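Local coordinates for protein mannitol dehydrogenase (Pseudomonas fluorescens, PDB 1LJ8) that binds NAD and probably catalyses the NAD-dependent oxidation of mannitol to fructose as a mannitol 2-dehydrogenase of the long-chain dehydrogenase family, at residues 408-413 / 446-451; 84-89 / 246-251; 266-269 / 273-276; 320-325 / 361-366; 206-209 / 214-217. All coordinates share one frame; numbering follows the deposited sequence.

Overall arrangement
Contacts 2, 3 and 5 belong to the Rossmann domain, contacts 1 and 4 to the helical C-terminal domain. Contact 1 is wholly buried and apolar, one leucine set between an indole and an alanine. Contact 2, largely buried, mixes aromatic packing with a water-centred polar rim. Contact 4 is half buried, with selenomethionine packing inside and paired amides outside. Contact 5 joins two consecutive helices through small side chains, whereas contact 3 is a surface salt bridge within one loop. Of the five, contacts 2 and 4 touch, where Leu88 O and Asn364 ND2, 3.1 Å apart, probably form a hydrogen bond between the domains.

Contact 1. Residues 408-413 / 446-451; sequences AAWALY and QRLLAV
The shortest polar bond here, from Tyr413 N to Ala409 O at 2.8 Å, holds the helical turn that carries Trp410 and Ala411, the two residues met by Leu448. Together with the bond from Leu412 N to Ala408 O, it stays inside helix 401-413; what passes between 408-413 and 446-451 is apolar. Leu448 alone does the reaching from its side. Its CG stands anti to the backbone N (chi1 -178°), which carries the forked end out from helix 444-448 and shares the two methyls between two partners. CD1 of Leu448 approaches the six-membered part of the indole obliquely and comes to 3.6 Å from Trp410 CZ3. The other methyl, Leu448 CD2, rests 3.6 Å from Ala411 CB and is also 4.1 Å from Trp410 CE3, so that the leucine fits into the angle between the indole and the alanine methyl. Since alanine ends at CB, the methyl of Leu448 comes close to the helix backbone itself, with CD2 4.1 Å from Ala411 CA. From Leu448 a type I turn to Val451 leads the chain into the next helix, with Val451 at its N-cap position. All three touching residues are buried. The indole of Trp410 also meets the rings of Tyr308 and Phe382, Leu448 touches Leu437 of helix 431-437, and Ala411 touches Tyr473 of helix 463-488. This is apolar helix-to-helix packing, a leucine from one helix seated against an aromatic and a small residue of another, in the interior of the all-helical C-terminal domain.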
# COMPACT_ATOMS: atom_id res chain seq x y z
N ALA A 408 -20.64 -3.36 6.73
CA ALA A 408 -21.29 -3.50 8.01
C ALA A 408 -20.23 -3.91 9.08
O ALA A 408 -20.26 -3.43 10.25
CB ALA A 408 -22.40 -4.60 7.91
N ALA A 409 -19.33 -4.81 8.68
CA ALA A 409 -18.28 -5.29 9.61
C ALA A 409 -17.41 -4.10 10.02
O ALA A 409 -17.05 -3.95 11.20
CB ALA A 409 -17.40 -6.38 8.93
N TRP A 410 -17.04 -3.28 9.04
CA TRP A 410 -16.22 -2.08 9.36
C TRP A 410 -16.99 -1.17 10.33
O TRP A 410 -16.41 -0.65 11.30
CB TRP A 410 -15.90 -1.28 8.08
CG TRP A 410 -14.99 -0.11 8.32
CD1 TRP A 410 -13.73 -0.17 8.89
CD2 TRP A 410 -15.19 1.27 7.94
NE1 TRP A 410 -13.15 1.09 8.87
CE2 TRP A 410 -14.01 1.98 8.29
CE3 TRP A 410 -16.24 1.96 7.33
CZ2 TRP A 410 -13.86 3.36 8.06
CZ3 TRP A 410 -16.10 3.35 7.09
CH2 TRP A 410 -14.91 4.03 7.46
N ALA A 411 -18.30 -0.99 10.08
CA ALA A 411 -19.10 -0.12 10.93
C ALA A 411 -19.10 -0.59 12.38
O ALA A 411 -18.91 0.23 13.32
CB ALA A 411 -20.59 -0.01 10.40
N LEU A 412 -19.28 -1.88 12.57
CA LEU A 412 -19.33 -2.42 13.94
C LEU A 412 -17.93 -2.39 14.54
O LEU A 412 -17.76 -2.05 15.70
CB LEU A 412 -19.88 -3.85 13.95
CG LEU A 412 -20.09 -4.46 15.36
CD1 LEU A 412 -21.01 -3.59 16.21
CD2 LEU A 412 -20.69 -5.83 15.26
N TYR A 413 -16.94 -2.70 13.72
CA TYR A 413 -15.53 -2.69 14.14
C TYR A 413 -15.13 -1.30 14.66
O TYR A 413 -14.34 -1.19 15.62
CB TYR A 413 -14.68 -3.08 12.93
CG TYR A 413 -13.27 -2.56 12.97
CD1 TYR A 413 -12.24 -3.33 13.52
CD2 TYR A 413 -12.95 -1.32 12.40
CE1 TYR A 413 -10.93 -2.87 13.51
CE2 TYR A 413 -11.61 -0.84 12.38
CZ TYR A 413 -10.62 -1.63 12.93
OH TYR A 413 -9.30 -1.21 12.92
N GLN A 446 -27.56 6.19 7.79
CA GLN A 446 -27.72 7.53 7.27
C GLN A 446 -26.43 8.36 7.32
O GLN A 446 -26.18 9.20 6.44
CB GLN A 446 -28.81 8.28 8.05
CG GLN A 446 -29.06 9.70 7.59
CD GLN A 446 -29.75 9.80 6.24
OE1 GLN A 446 -30.18 10.88 5.83
NE2 GLN A 446 -29.85 8.66 5.52
N ARG A 447 -25.61 8.13 8.34
CA ARG A 447 -24.39 8.91 8.49
C ARG A 447 -23.16 8.30 7.82
O ARG A 447 -22.45 8.98 7.08
CB ARG A 447 -24.05 9.11 9.97
CG ARG A 447 -25.06 9.95 10.77
CD ARG A 447 -24.70 9.84 12.26
NE ARG A 447 -25.41 10.78 13.11
CZ ARG A 447 -25.31 10.80 14.44
NH1 ARG A 447 -24.51 9.92 15.07
NH2 ARG A 447 -25.98 11.72 15.14
N LEU A 448 -22.90 7.03 8.12
CA LEU A 448 -21.71 6.38 7.58
C LEU A 448 -21.74 6.23 6.06
O LEU A 448 -20.77 6.54 5.40
CB LEU A 448 -21.50 5.02 8.23
CG LEU A 448 -20.22 4.30 7.75
CD1 LEU A 448 -19.00 5.09 8.19
CD2 LEU A 448 -20.15 2.92 8.33
N LEU A 449 -22.88 5.82 5.51
CA LEU A 449 -22.94 5.62 4.07
C LEU A 449 -22.99 6.90 3.25
O LEU A 449 -22.83 6.84 2.03
CB LEU A 449 -24.13 4.70 3.71
CG LEU A 449 -24.14 3.31 4.36
CD1 LEU A 449 -25.37 2.49 3.84
CD2 LEU A 449 -22.82 2.57 4.06
N ALA A 450 -23.23 8.03 3.91
CA ALA A 450 -23.29 9.35 3.27
C ALA A 450 -21.92 10.07 3.10
O ALA A 450 -21.87 11.21 2.62
CB ALA A 450 -24.27 10.26 4.05
N VAL A 451 -20.82 9.43 3.49
CA VAL A 451 -19.50 10.07 3.32
C VAL A 451 -19.04 9.80 1.88
O VAL A 451 -18.51 8.73 1.56
CB VAL A 451 -18.47 9.57 4.32
CG1 VAL A 451 -17.18 10.38 4.15
CG2 VAL A 451 -19.05 9.70 5.78

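Contact 2. Residues 84-89 / 246-251; sequences TLYELG and DEHGID
Tyr86 reaches from its strand to both Glu247 and His248. With CG anti to the backbone N (chi1 -176°), the phenol extends outward until its CE1 lies 3.8 Å from His248 CD2, in the edge region of the imidazole and near that ring's plane. The two rings stand almost perpendicular, at 85°, yet the imidazole meets the phenol obliquely. At the far end, Tyr86 OH lies 3.4 Å from Glu247 CG, where the glutamate passes crosswise. The Glu247 chain bends at chi2 (-113°), which brings its carboxylate round to a water shared by all three residues. That water donates to Glu247 OE2 at 2.7 Å and bonds Tyr86 OH at 3.1 Å, in the plane of the phenol, with a longer link of 3.3 Å to His248 NE2. The other imidazole nitrogen, ND1, bonds Glu14, so both ring nitrogens have partners. Leu88 CD2 lies over one face of the phenol, offset toward its rim. Farther along, Thr84 and Ile250 meet tip to tip, with Thr84 CG2 3.8 Å from Ile250 CD1, while Thr84 OG1 takes its hydrogen bond with Asp252. Strand 83-87 runs antiparallel to strand 96-107 and parallel to strand 256-258 in the large mixed sheet of the Rossmann domain. Helix 238-248 packs on it through Leu244, which touches both Thr84 and Tyr86, and Val96 of the neighbouring strand touches Tyr86 and His248.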
# COMPACT_ATOMS: atom_id res chain seq x y z
N THR A 84 17.75 -5.84 7.32
CA THR A 84 17.58 -7.25 6.97
C THR A 84 16.21 -7.48 6.34
O THR A 84 15.17 -7.01 6.86
CB THR A 84 17.63 -8.15 8.25
OG1 THR A 84 18.78 -7.79 9.07
CG2 THR A 84 17.75 -9.62 7.87
N LEU A 85 16.21 -8.22 5.24
CA LEU A 85 14.98 -8.66 4.60
C LEU A 85 14.83 -10.10 5.12
O LEU A 85 15.69 -10.95 4.88
CB LEU A 85 15.13 -8.63 3.10
CG LEU A 85 13.78 -9.04 2.44
CD1 LEU A 85 13.44 -8.12 1.29
CD2 LEU A 85 13.91 -10.45 1.98
N TYR A 86 13.75 -10.36 5.84
CA TYR A 86 13.54 -11.67 6.49
C TYR A 86 12.28 -12.28 5.89
O TYR A 86 11.16 -11.91 6.28
CB TYR A 86 13.40 -11.41 7.99
CG TYR A 86 13.27 -12.61 8.92
CD1 TYR A 86 13.68 -13.88 8.52
CD2 TYR A 86 12.79 -12.44 10.22
CE1 TYR A 86 13.61 -15.00 9.44
CE2 TYR A 86 12.72 -13.54 11.12
CZ TYR A 86 13.14 -14.79 10.71
OH TYR A 86 13.12 -15.85 11.61
N GLU A 87 12.47 -13.23 4.97
CA GLU A 87 11.34 -13.89 4.31
C GLU A 87 10.76 -14.96 5.22
O GLU A 87 11.50 -15.72 5.83
CB GLU A 87 11.79 -14.52 2.97
CG GLU A 87 12.24 -13.50 1.90
CD GLU A 87 12.71 -14.16 0.61
OE1 GLU A 87 13.01 -15.38 0.67
OE2 GLU A 87 12.81 -13.45 -0.43
N LEU A 88 9.44 -15.00 5.34
CA LEU A 88 8.79 -15.99 6.21
C LEU A 88 7.72 -16.73 5.40
O LEU A 88 6.87 -16.11 4.79
CB LEU A 88 8.16 -15.28 7.40
CG LEU A 88 9.11 -14.51 8.33
CD1 LEU A 88 8.29 -13.52 9.20
CD2 LEU A 88 9.88 -15.50 9.17
N GLY A 89 7.80 -18.06 5.38
CA GLY A 89 6.81 -18.85 4.64
C GLY A 89 6.77 -20.30 5.15
O GLY A 89 7.70 -20.72 5.85
N ASP A 246 16.49 -14.45 17.42
CA ASP A 246 16.40 -15.82 17.94
C ASP A 246 16.91 -16.83 16.92
O ASP A 246 17.74 -17.70 17.24
CB ASP A 246 14.94 -16.18 18.37
CG ASP A 246 14.44 -15.33 19.58
OD1 ASP A 246 15.32 -14.78 20.28
OD2 ASP A 246 13.19 -15.22 19.84
N GLU A 247 16.48 -16.69 15.67
CA GLU A 247 16.86 -17.64 14.61
C GLU A 247 18.12 -17.41 13.83
O GLU A 247 18.71 -18.37 13.34
CB GLU A 247 15.76 -17.74 13.57
CG GLU A 247 14.40 -17.73 14.09
CD GLU A 247 13.75 -19.04 13.87
OE1 GLU A 247 13.77 -19.89 14.80
OE2 GLU A 247 13.26 -19.22 12.73
N HIS A 248 18.54 -16.16 13.67
CA HIS A 248 19.70 -15.89 12.83
C HIS A 248 20.75 -14.99 13.44
O HIS A 248 21.67 -14.58 12.76
CB HIS A 248 19.25 -15.34 11.46
CG HIS A 248 18.33 -16.27 10.73
ND1 HIS A 248 18.77 -17.44 10.15
CD2 HIS A 248 16.98 -16.25 10.58
CE1 HIS A 248 17.73 -18.10 9.67
NE2 HIS A 248 16.63 -17.41 9.93
N GLY A 249 20.60 -14.68 14.74
CA GLY A 249 21.60 -13.91 15.47
C GLY A 249 21.76 -12.43 15.19
O GLY A 249 22.63 -11.78 15.78
N ILE A 250 20.92 -11.89 14.30
CA ILE A 250 21.04 -10.48 13.95
C ILE A 250 20.21 -9.60 14.88
O ILE A 250 19.00 -9.89 15.11
CB ILE A 250 20.51 -10.19 12.50
CG1 ILE A 250 21.22 -11.10 11.47
CG2 ILE A 250 20.72 -8.67 12.18
CD1 ILE A 250 20.61 -10.99 10.02
N ASP A 251 20.82 -8.52 15.36
CA ASP A 251 20.09 -7.57 16.18
C ASP A 251 19.86 -6.44 15.20
O ASP A 251 20.76 -5.66 14.91
CB ASP A 251 20.93 -7.11 17.38
CG ASP A 251 21.25 -8.25 18.35
OD1 ASP A 251 20.28 -8.90 18.79
OD2 ASP A 251 22.46 -8.48 18.67
O HOH W 1 13.56 -18.52 10.15

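Contact 3. Residues 266-269 / 273-276; sequences LEDK and GRPA
Arg274 grips the carboxylate of Asp268 side-on with two nitrogens, one to each oxygen. Arg274 NE donates to Asp268 OD1 at 2.8 Å with a nearly straight N-H...O angle of 172°, and Arg274 NH2 donates to Asp268 OD2 at 2.9 Å, equally straight at 176°. The acceptors lie in the guanidinium plane, but seen from the aspartate the donors come from above the carboxylate plane, 47° out of it, so the two flat groups are tilted against each other rather than level. Arg274 starts with CG in the crowded position between the backbone N and the carbonyl carbon, and runs extended from CG to NE across the gap between the two parts of the loop. The third nitrogen turns back: Arg274 NH1 donates to Pro275 O at 3.0 Å and forms a salt bridge with Glu278. All three nitrogens are thus engaged, which fixes the rotation of the group. Around this firm polar clasp the contact is loose, and the CA atoms of Asp268 and Arg274 are 9.1 Å apart. Asp268 lies exposed at the centre of an inverse gamma turn, with Lys269 N bonded to Glu267 O at 2.9 Å. Phe284 of strand 283-284 touches the side chains of both Asp268 and Arg274. The contact therefore draws together two parts of the loop between strands 263-266 and 283-284 by charge rather than by packing, and the positive guanidinium probably favours the charged form of the Asp268 carboxylate and of Glu278, its second acidic partner.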
# COMPACT_ATOMS: atom_id res chain seq x y z
N LEU A 266 5.45 -3.67 -14.61
CA LEU A 266 5.53 -2.22 -14.85
C LEU A 266 5.29 -1.86 -16.30
O LEU A 266 5.63 -2.62 -17.21
CB LEU A 266 6.97 -1.71 -14.57
CG LEU A 266 7.49 -0.90 -13.40
CD1 LEU A 266 9.02 -0.77 -13.45
CD2 LEU A 266 6.81 0.45 -13.37
N GLU A 267 4.78 -0.65 -16.51
CA GLU A 267 4.69 -0.12 -17.86
C GLU A 267 6.05 0.58 -18.07
O GLU A 267 6.53 1.31 -17.19
CB GLU A 267 3.54 0.88 -17.97
CG GLU A 267 2.20 0.15 -17.91
CD GLU A 267 1.03 1.09 -17.87
OE1 GLU A 267 1.21 2.35 -17.68
OE2 GLU A 267 -0.08 0.54 -18.01
N ASP A 268 6.69 0.35 -19.21
CA ASP A 268 8.01 0.93 -19.44
C ASP A 268 7.92 2.36 -19.95
O ASP A 268 8.19 2.65 -21.13
CB ASP A 268 8.77 0.06 -20.44
CG ASP A 268 10.29 0.23 -20.35
OD1 ASP A 268 10.79 1.12 -19.63
OD2 ASP A 268 10.99 -0.54 -21.04
N LYS A 269 7.58 3.26 -19.03
CA LYS A 269 7.39 4.68 -19.34
C LYS A 269 8.25 5.52 -18.41
O LYS A 269 7.76 6.03 -17.40
CB LYS A 269 5.91 5.04 -19.12
CG LYS A 269 4.93 4.34 -20.03
CD LYS A 269 3.47 4.68 -19.67
CE LYS A 269 2.50 3.88 -20.52
NZ LYS A 269 1.09 4.15 -20.06
N GLY A 273 15.39 7.40 -17.89
CA GLY A 273 16.07 6.14 -17.59
C GLY A 273 15.56 5.36 -16.39
O GLY A 273 14.70 5.84 -15.64
N ARG A 274 16.08 4.15 -16.21
CA ARG A 274 15.64 3.35 -15.07
C ARG A 274 16.62 2.21 -14.96
O ARG A 274 17.36 1.94 -15.92
CB ARG A 274 14.24 2.74 -15.35
CG ARG A 274 14.21 1.85 -16.66
CD ARG A 274 12.96 0.92 -16.67
NE ARG A 274 12.76 0.15 -17.91
CZ ARG A 274 13.38 -1.01 -18.19
NH1 ARG A 274 14.27 -1.55 -17.33
NH2 ARG A 274 13.07 -1.66 -19.32
N PRO A 275 16.65 1.54 -13.79
CA PRO A 275 17.55 0.39 -13.62
C PRO A 275 17.03 -0.73 -14.55
O PRO A 275 15.82 -0.80 -14.85
CB PRO A 275 17.34 -0.04 -12.15
CG PRO A 275 16.74 1.24 -11.46
CD PRO A 275 15.90 1.87 -12.57
N ALA A 276 17.93 -1.62 -14.96
CA ALA A 276 17.58 -2.79 -15.79
C ALA A 276 16.91 -3.88 -14.90
O ALA A 276 17.39 -5.02 -14.81
CB ALA A 276 18.86 -3.34 -16.46

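Contact 4. Residues 320-325 / 361-366; sequences ETMNDP and RFSNQA
The amides of Asn323 and Gln365 meet edge to edge from opposite directions, nearly coplanar at 27°. Asn323 ND2 donates to Gln365 OE1 at 2.9 Å, almost straight at 177°, in the carbonyl plane and on a lone pair. The return bond, Gln365 NE2 to Asn323 OD1 at 3.1 Å, is more bent and tilted from both planes. Gln365 NE2 also donates to Ser363 O at 2.8 Å, a bond made possible by the bend of Gln365 at chi2 (-85°), and the three bonds fix which way the amide is turned. The third flat group, the Phe362 ring, has the selenium of Met322, a selenomethionine, at its edge. Deeper in, Met322 CG packs 3.6 Å from Phe362 CB, and Met322 CB lies 3.5 Å from Ser363 OG. A water donates to Met322 O at 2.8 Å and to Ser363 OG at 3.0 Å; the same hydroxyl is bonded to Val359 O. The Phe362 side chain is about 9 Å from the bound NAD, near the cofactor without touching it. Helix 318-322 thereby meets the chain leaving helix 351-362 in the C-terminal domain, while Leu306 of helix 289-313 and Met331 of helix 325-339 each touch both Met322 and Phe362.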
# COMPACT_ATOMS: atom_id res chain seq x y z
N GLU A 320 -4.99 -16.80 10.67
CA GLU A 320 -6.02 -17.30 11.60
C GLU A 320 -7.36 -17.31 10.91
O GLU A 320 -8.14 -18.24 11.09
CB GLU A 320 -6.12 -16.44 12.83
CG GLU A 320 -4.88 -16.64 13.69
CD GLU A 320 -4.84 -15.76 14.88
OE1 GLU A 320 -5.51 -14.71 14.91
OE2 GLU A 320 -4.09 -16.11 15.82
N THR A 321 -7.65 -16.27 10.12
CA THR A 321 -8.92 -16.27 9.39
C THR A 321 -8.91 -17.39 8.37
O THR A 321 -9.95 -17.99 8.10
CB THR A 321 -9.21 -14.93 8.63
OG1 THR A 321 -8.30 -14.78 7.51
CG2 THR A 321 -9.13 -13.75 9.61
N MSE A 322 -7.75 -17.73 7.81
CA MSE A 322 -7.70 -18.78 6.83
C MSE A 322 -7.83 -20.16 7.48
O MSE A 322 -8.06 -21.14 6.75
CB MSE A 322 -6.41 -18.74 5.99
CG MSE A 322 -6.30 -17.51 5.11
SE MSE A 322 -7.71 -17.44 3.68
CE MSE A 322 -8.85 -16.44 4.60
N ASN A 323 -7.68 -20.22 8.81
CA ASN A 323 -7.85 -21.50 9.53
C ASN A 323 -9.33 -21.65 9.95
O ASN A 323 -9.69 -22.65 10.59
CB ASN A 323 -6.93 -21.61 10.75
CG ASN A 323 -5.44 -21.70 10.34
OD1 ASN A 323 -5.12 -22.13 9.24
ND2 ASN A 323 -4.54 -21.29 11.23
N ASP A 324 -10.16 -20.67 9.60
CA ASP A 324 -11.60 -20.72 9.88
C ASP A 324 -12.30 -21.02 8.55
O ASP A 324 -12.37 -20.16 7.64
CB ASP A 324 -12.08 -19.37 10.45
CG ASP A 324 -13.53 -19.43 10.94
OD1 ASP A 324 -14.34 -20.10 10.27
OD2 ASP A 324 -13.85 -18.82 11.98
N PRO A 325 -12.85 -22.24 8.39
CA PRO A 325 -13.48 -22.52 7.11
C PRO A 325 -14.62 -21.61 6.68
O PRO A 325 -14.88 -21.52 5.49
CB PRO A 325 -13.94 -24.00 7.24
CG PRO A 325 -13.07 -24.56 8.36
CD PRO A 325 -12.93 -23.40 9.31
N ARG A 361 -1.43 -18.02 -0.30
CA ARG A 361 -0.58 -16.96 0.31
C ARG A 361 -1.16 -16.41 1.62
O ARG A 361 -0.43 -16.17 2.60
CB ARG A 361 -0.34 -15.84 -0.71
CG ARG A 361 0.60 -16.29 -1.83
CD ARG A 361 0.55 -15.29 -3.02
NE ARG A 361 0.89 -13.93 -2.53
CZ ARG A 361 0.56 -12.80 -3.17
NH1 ARG A 361 -0.10 -12.85 -4.34
NH2 ARG A 361 0.89 -11.61 -2.65
N PHE A 362 -2.48 -16.25 1.68
CA PHE A 362 -3.05 -15.77 2.94
C PHE A 362 -2.98 -16.84 4.04
O PHE A 362 -3.08 -16.53 5.21
CB PHE A 362 -4.54 -15.39 2.79
CG PHE A 362 -4.80 -14.11 2.04
CD1 PHE A 362 -6.12 -13.65 1.94
CD2 PHE A 362 -3.79 -13.40 1.42
CE1 PHE A 362 -6.41 -12.49 1.21
CE2 PHE A 362 -4.07 -12.23 0.68
CZ PHE A 362 -5.39 -11.78 0.58
N SER A 363 -2.85 -18.12 3.64
CA SER A 363 -2.78 -19.24 4.59
C SER A 363 -1.38 -19.44 5.16
O SER A 363 -1.17 -20.29 6.06
CB SER A 363 -3.28 -20.54 3.90
OG SER A 363 -4.62 -20.37 3.45
N ASN A 364 -0.42 -18.66 4.64
CA ASN A 364 0.98 -18.71 5.13
C ASN A 364 0.97 -18.46 6.66
O ASN A 364 0.66 -17.37 7.15
CB ASN A 364 1.77 -17.62 4.37
CG ASN A 364 3.22 -17.49 4.80
OD1 ASN A 364 3.64 -18.02 5.83
ND2 ASN A 364 3.98 -16.75 4.00
N GLN A 365 1.30 -19.47 7.44
CA GLN A 365 1.24 -19.28 8.89
C GLN A 365 2.48 -18.61 9.44
O GLN A 365 2.40 -17.88 10.43
CB GLN A 365 1.08 -20.63 9.62
CG GLN A 365 0.05 -21.57 8.96
CD GLN A 365 -1.38 -21.32 9.41
OE1 GLN A 365 -1.67 -21.29 10.61
NE2 GLN A 365 -2.30 -21.13 8.44
N ALA A 366 3.62 -18.84 8.80
CA ALA A 366 4.87 -18.30 9.33
C ALA A 366 4.97 -16.78 9.27
O ALA A 366 5.58 -16.18 10.13
CB ALA A 366 6.01 -18.90 8.56
O HOH W 2 -6.76 -22.19 4.49

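Contact 5. Residues 206-209 / 214-217; sequences FAAL and LHDW
Ala207 and Ala208 pack against His215 where helices 195-210 and 212-221 follow one another in the Rossmann domain, a tight helix-to-helix junction. The apolar contacts rest on small groups. Ala207 CB lies 3.8 Å from His215 CA and 4.1 Å from His215 CB, so the methyl abuts the backbone of the second helix, and the CA atoms of Ala207 and His215 come as close as 4.8 Å. Leu214 adds a more distant touch, its CD2 4.3 Å from Ala207 CB, and continues to Cys170 and Thr174 of helix 165-178. On the more exposed side, Ala208 CB meets the imidazole obliquely, 3.9 Å from His215 CD2. The His215 side chain has CG anti to the backbone N (chi1 162°), which lays the ring alongside the first helix. The side-chain polar interactions belong to the second helix and its start. Asn211 OD1, in the short connection, accepts from Leu214 N. The imidazole is oriented by its neighbour, an effect that probably helps keep the proton on the donating nitrogen: His215 ND1 donates to Asp216 OD1 at 2.8 Å and 156°, with the oxygen near the ring plane and using its anti lone pair.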
# COMPACT_ATOMS: atom_id res chain seq x y z
N PHE A 206 -2.91 19.59 -9.24
CA PHE A 206 -2.23 20.46 -8.29
C PHE A 206 -1.42 21.53 -9.03
O PHE A 206 -1.48 22.70 -8.67
CB PHE A 206 -1.29 19.62 -7.41
CG PHE A 206 -0.58 20.43 -6.37
CD1 PHE A 206 -1.17 20.68 -5.13
CD2 PHE A 206 0.68 20.92 -6.63
CE1 PHE A 206 -0.49 21.42 -4.16
CE2 PHE A 206 1.37 21.66 -5.66
CZ PHE A 206 0.79 21.91 -4.44
N ALA A 207 -0.67 21.13 -10.05
CA ALA A 207 0.14 22.06 -10.80
C ALA A 207 -0.73 23.15 -11.44
O ALA A 207 -0.33 24.32 -11.49
CB ALA A 207 0.94 21.33 -11.87
N ALA A 208 -1.92 22.75 -11.90
CA ALA A 208 -2.86 23.68 -12.53
C ALA A 208 -3.32 24.76 -11.57
O ALA A 208 -3.64 25.88 -12.01
CB ALA A 208 -4.07 22.92 -13.09
N LEU A 209 -3.38 24.44 -10.27
CA LEU A 209 -3.76 25.46 -9.29
C LEU A 209 -2.61 26.48 -9.12
O LEU A 209 -2.81 27.54 -8.56
CB LEU A 209 -4.11 24.81 -7.94
CG LEU A 209 -5.38 23.96 -8.02
CD1 LEU A 209 -5.47 23.09 -6.78
CD2 LEU A 209 -6.60 24.88 -8.20
N LEU A 214 3.35 25.57 -15.64
CA LEU A 214 4.00 24.46 -14.93
C LEU A 214 3.22 23.18 -15.26
O LEU A 214 3.82 22.14 -15.56
CB LEU A 214 4.02 24.68 -13.43
CG LEU A 214 4.62 23.47 -12.68
CD1 LEU A 214 6.08 23.26 -13.07
CD2 LEU A 214 4.49 23.68 -11.18
N HIS A 215 1.89 23.28 -15.24
CA HIS A 215 0.99 22.16 -15.56
C HIS A 215 1.32 21.62 -16.96
O HIS A 215 1.48 20.39 -17.18
CB HIS A 215 -0.48 22.61 -15.52
CG HIS A 215 -1.43 21.69 -16.22
ND1 HIS A 215 -1.54 21.64 -17.60
CD2 HIS A 215 -2.27 20.73 -15.75
CE1 HIS A 215 -2.40 20.69 -17.94
NE2 HIS A 215 -2.85 20.12 -16.83
N ASP A 216 1.43 22.53 -17.92
CA ASP A 216 1.69 22.09 -19.28
C ASP A 216 3.06 21.45 -19.45
O ASP A 216 3.21 20.45 -20.18
CB ASP A 216 1.56 23.29 -20.25
CG ASP A 216 0.12 23.76 -20.41
OD1 ASP A 216 -0.81 23.24 -19.75
OD2 ASP A 216 -0.10 24.67 -21.23
N TRP A 217 4.04 22.01 -18.77
CA TRP A 217 5.37 21.47 -18.87
C TRP A 217 5.41 20.07 -18.26
O TRP A 217 6.07 19.16 -18.80
CB TRP A 217 6.39 22.35 -18.15
CG TRP A 217 7.80 21.88 -18.34
CD1 TRP A 217 8.66 22.21 -19.35
CD2 TRP A 217 8.52 21.01 -17.47
NE1 TRP A 217 9.88 21.61 -19.15
CE2 TRP A 217 9.81 20.86 -18.00
CE3 TRP A 217 8.19 20.35 -16.28
CZ2 TRP A 217 10.80 20.07 -17.37
CZ3 TRP A 217 9.17 19.56 -15.66
CH2 TRP A 217 10.45 19.43 -16.21